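Local structure of putative trimethylamine methyltransferase (Rhizobium meliloti, 4YYC) at residues P42-L54 with N379-H391. The protein probably acts as a methyltransferase of the trimethylamine methyltransferase family. Residues are numbered along the deposited sequence; the frame is centred on the assembly and turned at random.
Sequences PYIQRRIREYEVL and NMTLLAGTNFVLH
The meeting of Y51, E50 and R46 with the end of helix 368-383 illustrates how an extended N-terminal segment can cross a helix C-terminus and hydrogen-bond to a carbonyl of its last turn, here one closed by a Schellman motif at G385. The helix lies in the α/β-barrel fold of the MTTB family, and the contact is buried close to the interface with the second subunit. One carbonyl of the last turn, that of L383, is met directly by the crossing chain. Y51 N donates to L383 O at 2.8 Å, nearly straight at the hydrogen (168°) but with the donor tilted 34° from the carbonyl plane, and E50 CA adds a CH···O contact to the same oxygen at 3.3 Å. A water lies between L382 O and R49 O, within hydrogen-bonding distance of both (2.8 Å from L382 O). Alongside, I48 CD1 rests against both leucines, 4.1 Å from L382 CD2 and 4.2 Å from L383 CD2. L383 also packs on L383 of the second subunit, whose R49 O is hydrogen-bonded to Y51 OH. G385 leaves room for the arginine: with positive phi and no side chain, it lets the guanidinium lay one face against its CA. R46 bends at chi3 (-83°) to reach it, while T135 and the carbonyl of A134 hold NE and NH1. That A134 carbonyl also receives N387 ND2, which explains why two donors, R46 NH1 and N387 ND2, can sit 3.5 Å apart, the amide at the guanidinium edge. Over the guanidinium centre, G385 CA stands 3.4 Å from the plane.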
ATOM      1  N   PRO A  42      20.010 -11.119  -1.041  1.00 21.98           N
ATOM      2  CA  PRO A  42      20.749  -9.957  -0.564  1.00 21.29           C
ATOM      3  C   PRO A  42      19.866  -8.726  -0.537  1.00 20.36           C
ATOM      4  O   PRO A  42      18.704  -8.760  -0.970  1.00 19.74           O
ATOM      5  CB  PRO A  42      21.845  -9.792  -1.602  1.00 22.76           C
ATOM      6  CG  PRO A  42      21.225 -10.301  -2.808  1.00 23.11           C
ATOM      7  CD  PRO A  42      20.336 -11.448  -2.423  1.00 23.10           C
ATOM      8  N   TYR A  43      20.392  -7.665   0.040  1.00 19.25           N
ATOM      9  CA  TYR A  43      19.695  -6.397   0.135  1.00 18.45           C
ATOM     10  C   TYR A  43      19.088  -5.980  -1.202  1.00 17.91           C
ATOM     11  O   TYR A  43      19.638  -6.249  -2.256  1.00 18.68           O
ATOM     12  CB  TYR A  43      20.606  -5.299   0.697  1.00 18.51           C
ATOM     13  CG  TYR A  43      21.735  -4.882  -0.171  1.00 19.47           C
ATOM     14  CD1 TYR A  43      22.947  -5.558  -0.148  1.00 20.37           C
ATOM     15  CD2 TYR A  43      21.603  -3.824  -1.073  1.00 19.97           C
ATOM     16  CE1 TYR A  43      23.980  -5.171  -0.961  1.00 21.35           C
ATOM     17  CE2 TYR A  43      22.638  -3.444  -1.896  1.00 20.97           C
ATOM     18  CZ  TYR A  43      23.819  -4.122  -1.829  1.00 21.68           C
ATOM     19  OH  TYR A  43      24.876  -3.759  -2.646  1.00 23.89           O
ATOM     20  N   ILE A  44      17.960  -5.302  -1.115  1.00 16.95           N
ATOM     21  CA  ILE A  44      17.281  -4.791  -2.303  1.00 17.12           C
ATOM     22  C   ILE A  44      18.090  -3.653  -2.944  1.00 17.70           C
ATOM     23  O   ILE A  44      18.535  -2.738  -2.251  1.00 16.84           O
ATOM     24  CB  ILE A  44      15.890  -4.222  -1.919  1.00 16.99           C
ATOM     25  CG1 ILE A  44      14.957  -5.373  -1.483  1.00 17.01           C
ATOM     26  CG2 ILE A  44      15.319  -3.428  -3.057  1.00 17.47           C
ATOM     27  CD1 ILE A  44      13.779  -4.906  -0.714  1.00 16.83           C
ATOM     28  N   GLN A  45      18.227  -3.710  -4.273  1.00 18.43           N
ATOM     29  CA  GLN A  45      18.734  -2.581  -5.042  1.00 19.69           C
ATOM     30  C   GLN A  45      17.552  -2.093  -5.864  1.00 19.37           C
ATOM     31  O   GLN A  45      17.167  -2.745  -6.834  1.00 19.91           O
ATOM     32  CB  GLN A  45      19.882  -2.982  -5.963  1.00 21.66           C
ATOM     33  CG  GLN A  45      21.093  -3.353  -5.172  1.00 23.69           C
ATOM     34  CD  GLN A  45      22.258  -3.759  -6.030  1.00 26.30           C
ATOM     35  OE1 GLN A  45      22.563  -3.111  -7.050  1.00 29.79           O
ATOM     36  NE2 GLN A  45      22.957  -4.804  -5.614  1.00 27.98           N
ATOM     37  N   ARG A  46      16.975  -0.958  -5.481  1.00 18.96           N
ATOM     38  CA  ARG A  46      15.781  -0.447  -6.160  1.00 19.16           C
ATOM     39  C   ARG A  46      16.049   0.026  -7.560  1.00 20.63           C
ATOM     40  O   ARG A  46      17.002   0.782  -7.770  1.00 20.62           O
ATOM     41  CB  ARG A  46      15.134   0.711  -5.359  1.00 18.71           C
ATOM     42  CG  ARG A  46      14.348   0.258  -4.140  1.00 18.28           C
ATOM     43  CD  ARG A  46      13.892   1.432  -3.295  1.00 18.08           C
ATOM     44  NE  ARG A  46      14.972   1.879  -2.398  1.00 19.09           N
ATOM     45  CZ  ARG A  46      15.729   2.972  -2.540  1.00 19.17           C
ATOM     46  NH1 ARG A  46      16.660   3.195  -1.646  1.00 19.22           N
ATOM     47  NH2 ARG A  46      15.571   3.836  -3.542  1.00 19.96           N
ATOM     48  N   ARG A  47      15.249  -0.469  -8.512  1.00 21.18           N
ATOM     49  CA  ARG A  47      15.299  -0.028  -9.908  0.50 22.85           C
ATOM     50  C   ARG A  47      14.142   0.919 -10.171  1.00 22.67           C
ATOM     51  O   ARG A  47      14.104   1.582 -11.204  1.00 24.78           O
ATOM     52  CB  ARG A  47      15.219  -1.214 -10.870  0.50 24.50           C
ATOM     53  CG  ARG A  47      16.230  -2.326 -10.640  0.50 25.90           C
ATOM     54  CD  ARG A  47      17.647  -1.821 -10.623  0.50 27.82           C
ATOM     55  NE  ARG A  47      18.586  -2.934 -10.562  0.50 30.16           N
ATOM     56  CZ  ARG A  47      19.790  -2.858 -10.013  0.50 30.91           C
ATOM     57  NH1 ARG A  47      20.569  -3.923  -9.997  0.50 32.24           N
ATOM     58  NH2 ARG A  47      20.205  -1.719  -9.478  0.50 31.64           N
ATOM     59  N   ILE A  48      13.194   0.969  -9.250  1.00 21.22           N
ATOM     60  CA  ILE A  48      12.041   1.825  -9.318  1.00 21.01           C
ATOM     61  C   ILE A  48      12.383   3.187  -8.709  1.00 20.84           C
ATOM     62  O   ILE A  48      13.385   3.325  -7.985  1.00 20.16           O
ATOM     63  CB  ILE A  48      10.807   1.198  -8.606  1.00 20.99           C
ATOM     64  CG1 ILE A  48      11.110   0.869  -7.151  1.00 20.75           C
ATOM     65  CG2 ILE A  48      10.400  -0.084  -9.319  1.00 21.55           C
ATOM     66  CD1 ILE A  48       9.844   0.424  -6.410  1.00 20.83           C
ATOM     67  N   ARG A  49      11.554   4.187  -9.021  1.00 21.27           N
ATOM     68  CA  ARG A  49      11.681   5.589  -8.613  0.50 21.65           C
ATOM     69  C   ARG A  49      11.187   5.842  -7.212  1.00 20.68           C
ATOM     70  O   ARG A  49      10.325   5.081  -6.708  1.00 19.70           O
ATOM     71  CB  ARG A  49      10.805   6.486  -9.519  0.50 23.18           C
ATOM     72  CG  ARG A  49      11.281   6.558 -10.929  0.50 24.89           C
ATOM     73  CD  ARG A  49      10.330   7.378 -11.755  0.50 26.63           C
ATOM     74  NE  ARG A  49      10.331   6.827 -13.088  0.50 28.74           N
ATOM     75  CZ  ARG A  49       9.936   7.478 -14.158  0.50 30.43           C
ATOM     76  NH1 ARG A  49       9.518   8.729 -14.050  0.50 31.35           N
ATOM     77  NH2 ARG A  49       9.973   6.877 -15.329  0.50 31.58           N
ATOM     78  N   GLU A  50      11.687   6.913  -6.587  1.00 19.99           N
ATOM     79  CA  GLU A  50      11.165   7.387  -5.296  1.00 19.58           C
ATOM     80  C   GLU A  50       9.918   8.250  -5.507  1.00 19.42           C
ATOM     81  O   GLU A  50       9.861   9.078  -6.424  1.00 20.25           O
ATOM     82  CB  GLU A  50      12.215   8.190  -4.520  1.00 20.31           C
ATOM     83  CG  GLU A  50      13.551   7.451  -4.394  1.00 21.35           C
ATOM     84  CD  GLU A  50      14.563   7.811  -5.498  1.00 23.82           C
ATOM     85  OE1 GLU A  50      14.185   8.153  -6.659  1.00 25.47           O
ATOM     86  OE2 GLU A  50      15.774   7.758  -5.190  1.00 27.23           O
ATOM     87  N   TYR A  51       8.872   8.007  -4.711  1.00 18.63           N
ATOM     88  CA  TYR A  51       7.670   8.805  -4.775  1.00 18.98           C
ATOM     89  C   TYR A  51       7.813  10.031  -3.889  1.00 19.85           C
ATOM     90  O   TYR A  51       8.190   9.887  -2.693  1.00 20.09           O
ATOM     91  CB  TYR A  51       6.490   7.967  -4.273  1.00 18.13           C
ATOM     92  CG  TYR A  51       5.195   8.707  -4.461  1.00 18.04           C
ATOM     93  CD1 TYR A  51       4.672   8.907  -5.729  1.00 18.69           C
ATOM     94  CD2 TYR A  51       4.457   9.167  -3.381  1.00 17.57           C
ATOM     95  CE1 TYR A  51       3.505   9.584  -5.921  1.00 18.88           C
ATOM     96  CE2 TYR A  51       3.260   9.843  -3.563  1.00 17.88           C
ATOM     97  CZ  TYR A  51       2.764  10.033  -4.833  1.00 18.40           C
ATOM     98  OH  TYR A  51       1.592  10.683  -5.073  1.00 18.71           O
ATOM     99  N   GLU A  52       7.501  11.191  -4.447  1.00 21.39           N
ATOM    100  CA  GLU A  52       7.665  12.508  -3.813  1.00 22.76           C
ATOM    101  C   GLU A  52       6.331  13.148  -3.529  1.00 21.59           C
ATOM    102  O   GLU A  52       5.434  13.075  -4.364  1.00 20.97           O
ATOM    103  CB  GLU A  52       8.343  13.470  -4.741  1.00 26.59           C
ATOM    104  CG  GLU A  52       9.590  12.945  -5.352  1.00 29.90           C
ATOM    105  CD  GLU A  52      10.347  14.025  -6.101  1.00 33.07           C
ATOM    106  OE1 GLU A  52       9.770  14.957  -6.743  1.00 38.02           O
ATOM    107  OE2 GLU A  52      11.550  13.924  -6.064  1.00 36.11           O
ATOM    108  N   VAL A  53       6.230  13.787  -2.364  1.00 20.30           N
ATOM    109  CA  VAL A  53       5.100  14.592  -1.987  1.00 20.84           C
ATOM    110  C   VAL A  53       5.338  16.092  -1.867  1.00 21.44           C
ATOM    111  O   VAL A  53       4.379  16.824  -1.798  1.00 22.42           O
ATOM    112  CB  VAL A  53       4.423  14.065  -0.730  1.00 20.48           C
ATOM    113  CG1 VAL A  53       3.999  12.612  -0.966  1.00 20.30           C
ATOM    114  CG2 VAL A  53       5.331  14.191   0.479  1.00 20.07           C
ATOM    115  N   LEU A  54       6.588  16.548  -1.825  1.00 21.06           N
ATOM    116  CA  LEU A  54       6.884  17.973  -1.716  1.00 22.39           C
ATOM    117  C   LEU A  54       7.588  18.402  -2.972  1.00 23.22           C
ATOM    118  O   LEU A  54       8.430  17.678  -3.489  1.00 22.43           O
ATOM    119  CB  LEU A  54       7.799  18.254  -0.540  1.00 22.27           C
ATOM    120  CG  LEU A  54       7.284  17.883   0.850  1.00 22.27           C
ATOM    121  CD1 LEU A  54       8.347  17.935   1.923  1.00 22.46           C
ATOM    122  CD2 LEU A  54       6.095  18.797   1.134  1.00 23.34           C
ATOM    123  N   ASN A 379       4.115  -0.177   2.058  1.00 13.12           N
ATOM    124  CA  ASN A 379       4.139   0.304   0.677  0.50 13.73           C
ATOM    125  C   ASN A 379       4.788   1.699   0.591  1.00 13.75           C
ATOM    126  O   ASN A 379       5.581   1.942  -0.292  1.00 13.99           O
ATOM    127  CB  ASN A 379       2.731   0.237   0.036  0.50 13.82           C
ATOM    128  CG  ASN A 379       2.335  -1.192  -0.359  0.50 14.31           C
ATOM    129  OD1 ASN A 379       3.015  -1.871  -1.159  0.50 15.70           O
ATOM    130  ND2 ASN A 379       1.211  -1.646   0.170  0.50 14.15           N
HETATM  131  N   MSE A 380       4.485   2.579   1.519  1.00 13.55           N
HETATM  132  CA  MSE A 380       5.156   3.897   1.589  1.00 14.02           C
HETATM  133  C   MSE A 380       6.630   3.690   1.804  1.00 13.66           C
HETATM  134  O   MSE A 380       7.469   4.337   1.187  1.00 13.82           O
HETATM  135  CB  MSE A 380       4.518   4.765   2.670  1.00 14.78           C
HETATM  136  CG  MSE A 380       5.252   6.045   3.004  1.00 15.66           C
HETATM  137 SE   MSE A 380       6.830   5.815   4.115  1.00 17.64          SE
HETATM  138  CE  MSE A 380       5.901   5.291   5.750  1.00 17.27           C
ATOM    139  N   THR A 381       6.985   2.711   2.639  1.00 13.46           N
ATOM    140  CA  THR A 381       8.393   2.535   3.016  1.00 13.45           C
ATOM    141  C   THR A 381       9.213   2.236   1.771  1.00 13.88           C
ATOM    142  O   THR A 381      10.281   2.806   1.536  1.00 13.91           O
ATOM    143  CB  THR A 381       8.525   1.389   4.039  1.00 13.38           C
ATOM    144  OG1 THR A 381       7.782   1.714   5.223  1.00 13.15           O
ATOM    145  CG2 THR A 381       9.946   1.123   4.415  1.00 13.86           C
ATOM    146  N   LEU A 382       8.677   1.364   0.919  1.00 13.92           N
ATOM    147  CA  LEU A 382       9.410   1.011  -0.301  1.00 14.76           C
ATOM    148  C   LEU A 382       9.394   2.178  -1.284  1.00 14.66           C
ATOM    149  O   LEU A 382      10.433   2.531  -1.883  1.00 14.72           O
ATOM    150  CB  LEU A 382       8.780  -0.194  -0.971  1.00 16.06           C
ATOM    151  CG  LEU A 382       9.484  -0.636  -2.270  1.00 17.69           C
ATOM    152  CD1 LEU A 382      10.825  -1.214  -1.947  1.00 18.60           C
ATOM    153  CD2 LEU A 382       8.638  -1.610  -3.057  1.00 19.21           C
ATOM    154  N   LEU A 383       8.235   2.768  -1.502  1.00 14.60           N
ATOM    155  CA  LEU A 383       8.116   3.781  -2.551  1.00 15.21           C
ATOM    156  C   LEU A 383       8.835   5.068  -2.199  1.00 15.29           C
ATOM    157  O   LEU A 383       9.295   5.790  -3.095  1.00 15.03           O
ATOM    158  CB  LEU A 383       6.639   4.055  -2.866  1.00 16.18           C
ATOM    159  CG  LEU A 383       5.884   2.857  -3.435  1.00 16.85           C
ATOM    160  CD1 LEU A 383       4.479   3.282  -3.728  1.00 18.08           C
ATOM    161  CD2 LEU A 383       6.526   2.331  -4.679  1.00 17.75           C
ATOM    162  N   ALA A 384       9.003   5.331  -0.902  1.00 14.62           N
ATOM    163  CA  ALA A 384       9.813   6.482  -0.446  1.00 14.98           C
ATOM    164  C   ALA A 384      11.293   6.260  -0.649  1.00 15.17           C
ATOM    165  O   ALA A 384      12.070   7.215  -0.503  1.00 16.10           O
ATOM    166  CB  ALA A 384       9.532   6.750   1.036  1.00 14.78           C
ATOM    167  N   GLY A 385      11.731   5.034  -0.947  1.00 14.71           N
ATOM    168  CA  GLY A 385      13.170   4.755  -1.089  1.00 15.09           C
ATOM    169  C   GLY A 385      13.857   4.635   0.255  1.00 14.93           C
ATOM    170  O   GLY A 385      14.961   5.139   0.436  1.00 15.96           O
ATOM    171  N   THR A 386      13.227   3.982   1.209  1.00 14.17           N
ATOM    172  CA  THR A 386      13.803   3.898   2.550  1.00 13.92           C
ATOM    173  C   THR A 386      15.038   2.983   2.501  1.00 14.19           C
ATOM    174  O   THR A 386      14.978   1.871   1.994  1.00 14.27           O
ATOM    175  CB  THR A 386      12.751   3.403   3.567  1.00 13.91           C
ATOM    176  OG1 THR A 386      11.608   4.242   3.502  1.00 13.93           O
ATOM    177  CG2 THR A 386      13.268   3.409   4.987  1.00 13.85           C
ATOM    178  N   ASN A 387      16.142   3.394   3.133  1.00 13.85           N
ATOM    179  CA  ASN A 387      17.366   2.613   3.115  1.00 14.27           C
ATOM    180  C   ASN A 387      17.416   1.562   4.209  1.00 14.14           C
ATOM    181  O   ASN A 387      17.908   0.469   3.981  1.00 14.49           O
ATOM    182  CB  ASN A 387      18.591   3.533   3.255  1.00 14.64           C
ATOM    183  CG  ASN A 387      18.747   4.486   2.090  1.00 15.05           C
ATOM    184  OD1 ASN A 387      18.761   5.694   2.282  1.00 15.17           O
ATOM    185  ND2 ASN A 387      18.869   3.955   0.894  1.00 15.37           N
ATOM    186  N   PHE A 388      16.917   1.866   5.401  1.00 13.76           N
ATOM    187  CA  PHE A 388      16.972   0.950   6.516  1.00 13.77           C
ATOM    188  C   PHE A 388      15.604   0.913   7.146  1.00 13.34           C
ATOM    189  O   PHE A 388      15.074   1.959   7.517  1.00 13.64           O
ATOM    190  CB  PHE A 388      18.038   1.367   7.527  1.00 14.16           C
ATOM    191  CG  PHE A 388      18.052   0.524   8.741  1.00 14.38           C
ATOM    192  CD1 PHE A 388      18.237  -0.846   8.631  1.00 14.61           C
ATOM    193  CD2 PHE A 388      17.873   1.080  10.015  1.00 14.54           C
ATOM    194  CE1 PHE A 388      18.240  -1.645   9.744  1.00 14.93           C
ATOM    195  CE2 PHE A 388      17.841   0.262  11.147  1.00 14.68           C
ATOM    196  CZ  PHE A 388      18.027  -1.101  11.004  1.00 14.79           C
ATOM    197  N   VAL A 389      15.027  -0.270   7.200  1.00 12.98           N
ATOM    198  CA  VAL A 389      13.692  -0.435   7.698  1.00 12.87           C
ATOM    199  C   VAL A 389      13.728  -1.251   8.975  1.00 12.83           C
ATOM    200  O   VAL A 389      13.696  -2.508   8.975  1.00 12.92           O
ATOM    201  CB  VAL A 389      12.792  -1.118   6.642  1.00 12.83           C
ATOM    202  CG1 VAL A 389      11.348  -1.113   7.107  1.00 12.73           C
ATOM    203  CG2 VAL A 389      12.914  -0.474   5.273  1.00 13.11           C
ATOM    204  N   LEU A 390      13.705  -0.537  10.089  1.00 13.01           N
ATOM    205  CA  LEU A 390      13.434  -1.162  11.365  1.00 13.30           C
ATOM    206  C   LEU A 390      11.971  -1.539  11.421  1.00 12.71           C
ATOM    207  O   LEU A 390      11.122  -0.898  10.794  1.00 12.65           O
ATOM    208  CB  LEU A 390      13.780  -0.175  12.485  1.00 13.54           C
ATOM    209  CG  LEU A 390      13.966  -0.790  13.883  1.00 13.94           C
ATOM    210  CD1 LEU A 390      15.041  -1.850  13.871  1.00 14.18           C
ATOM    211  CD2 LEU A 390      14.271   0.373  14.841  1.00 14.08           C
ATOM    212  N   HIS A 391      11.633  -2.612  12.140  1.00 12.33           N
ATOM    213  CA  HIS A 391      10.246  -3.030  12.319  1.00 12.29           C
ATOM    214  C   HIS A 391       9.608  -3.512  11.015  1.00 12.01           C
ATOM    215  O   HIS A 391       8.403  -3.372  10.798  1.00 12.32           O
ATOM    216  CB  HIS A 391       9.320  -1.998  12.934  1.00 12.25           C
ATOM    217  CG  HIS A 391       9.914  -1.185  14.047  1.00 12.55           C
ATOM    218  ND1 HIS A 391      10.288  -1.711  15.259  1.00 12.81           N
ATOM    219  CD2 HIS A 391      10.099   0.142  14.148  1.00 12.66           C
ATOM    220  CE1 HIS A 391      10.713  -0.754  16.047  1.00 12.69           C
ATOM    221  NE2 HIS A 391      10.605   0.389  15.404  1.00 12.68           N
TER
HETATM  222  O   HOH W   1      11.103   3.496  -4.410  1.00 19.79           O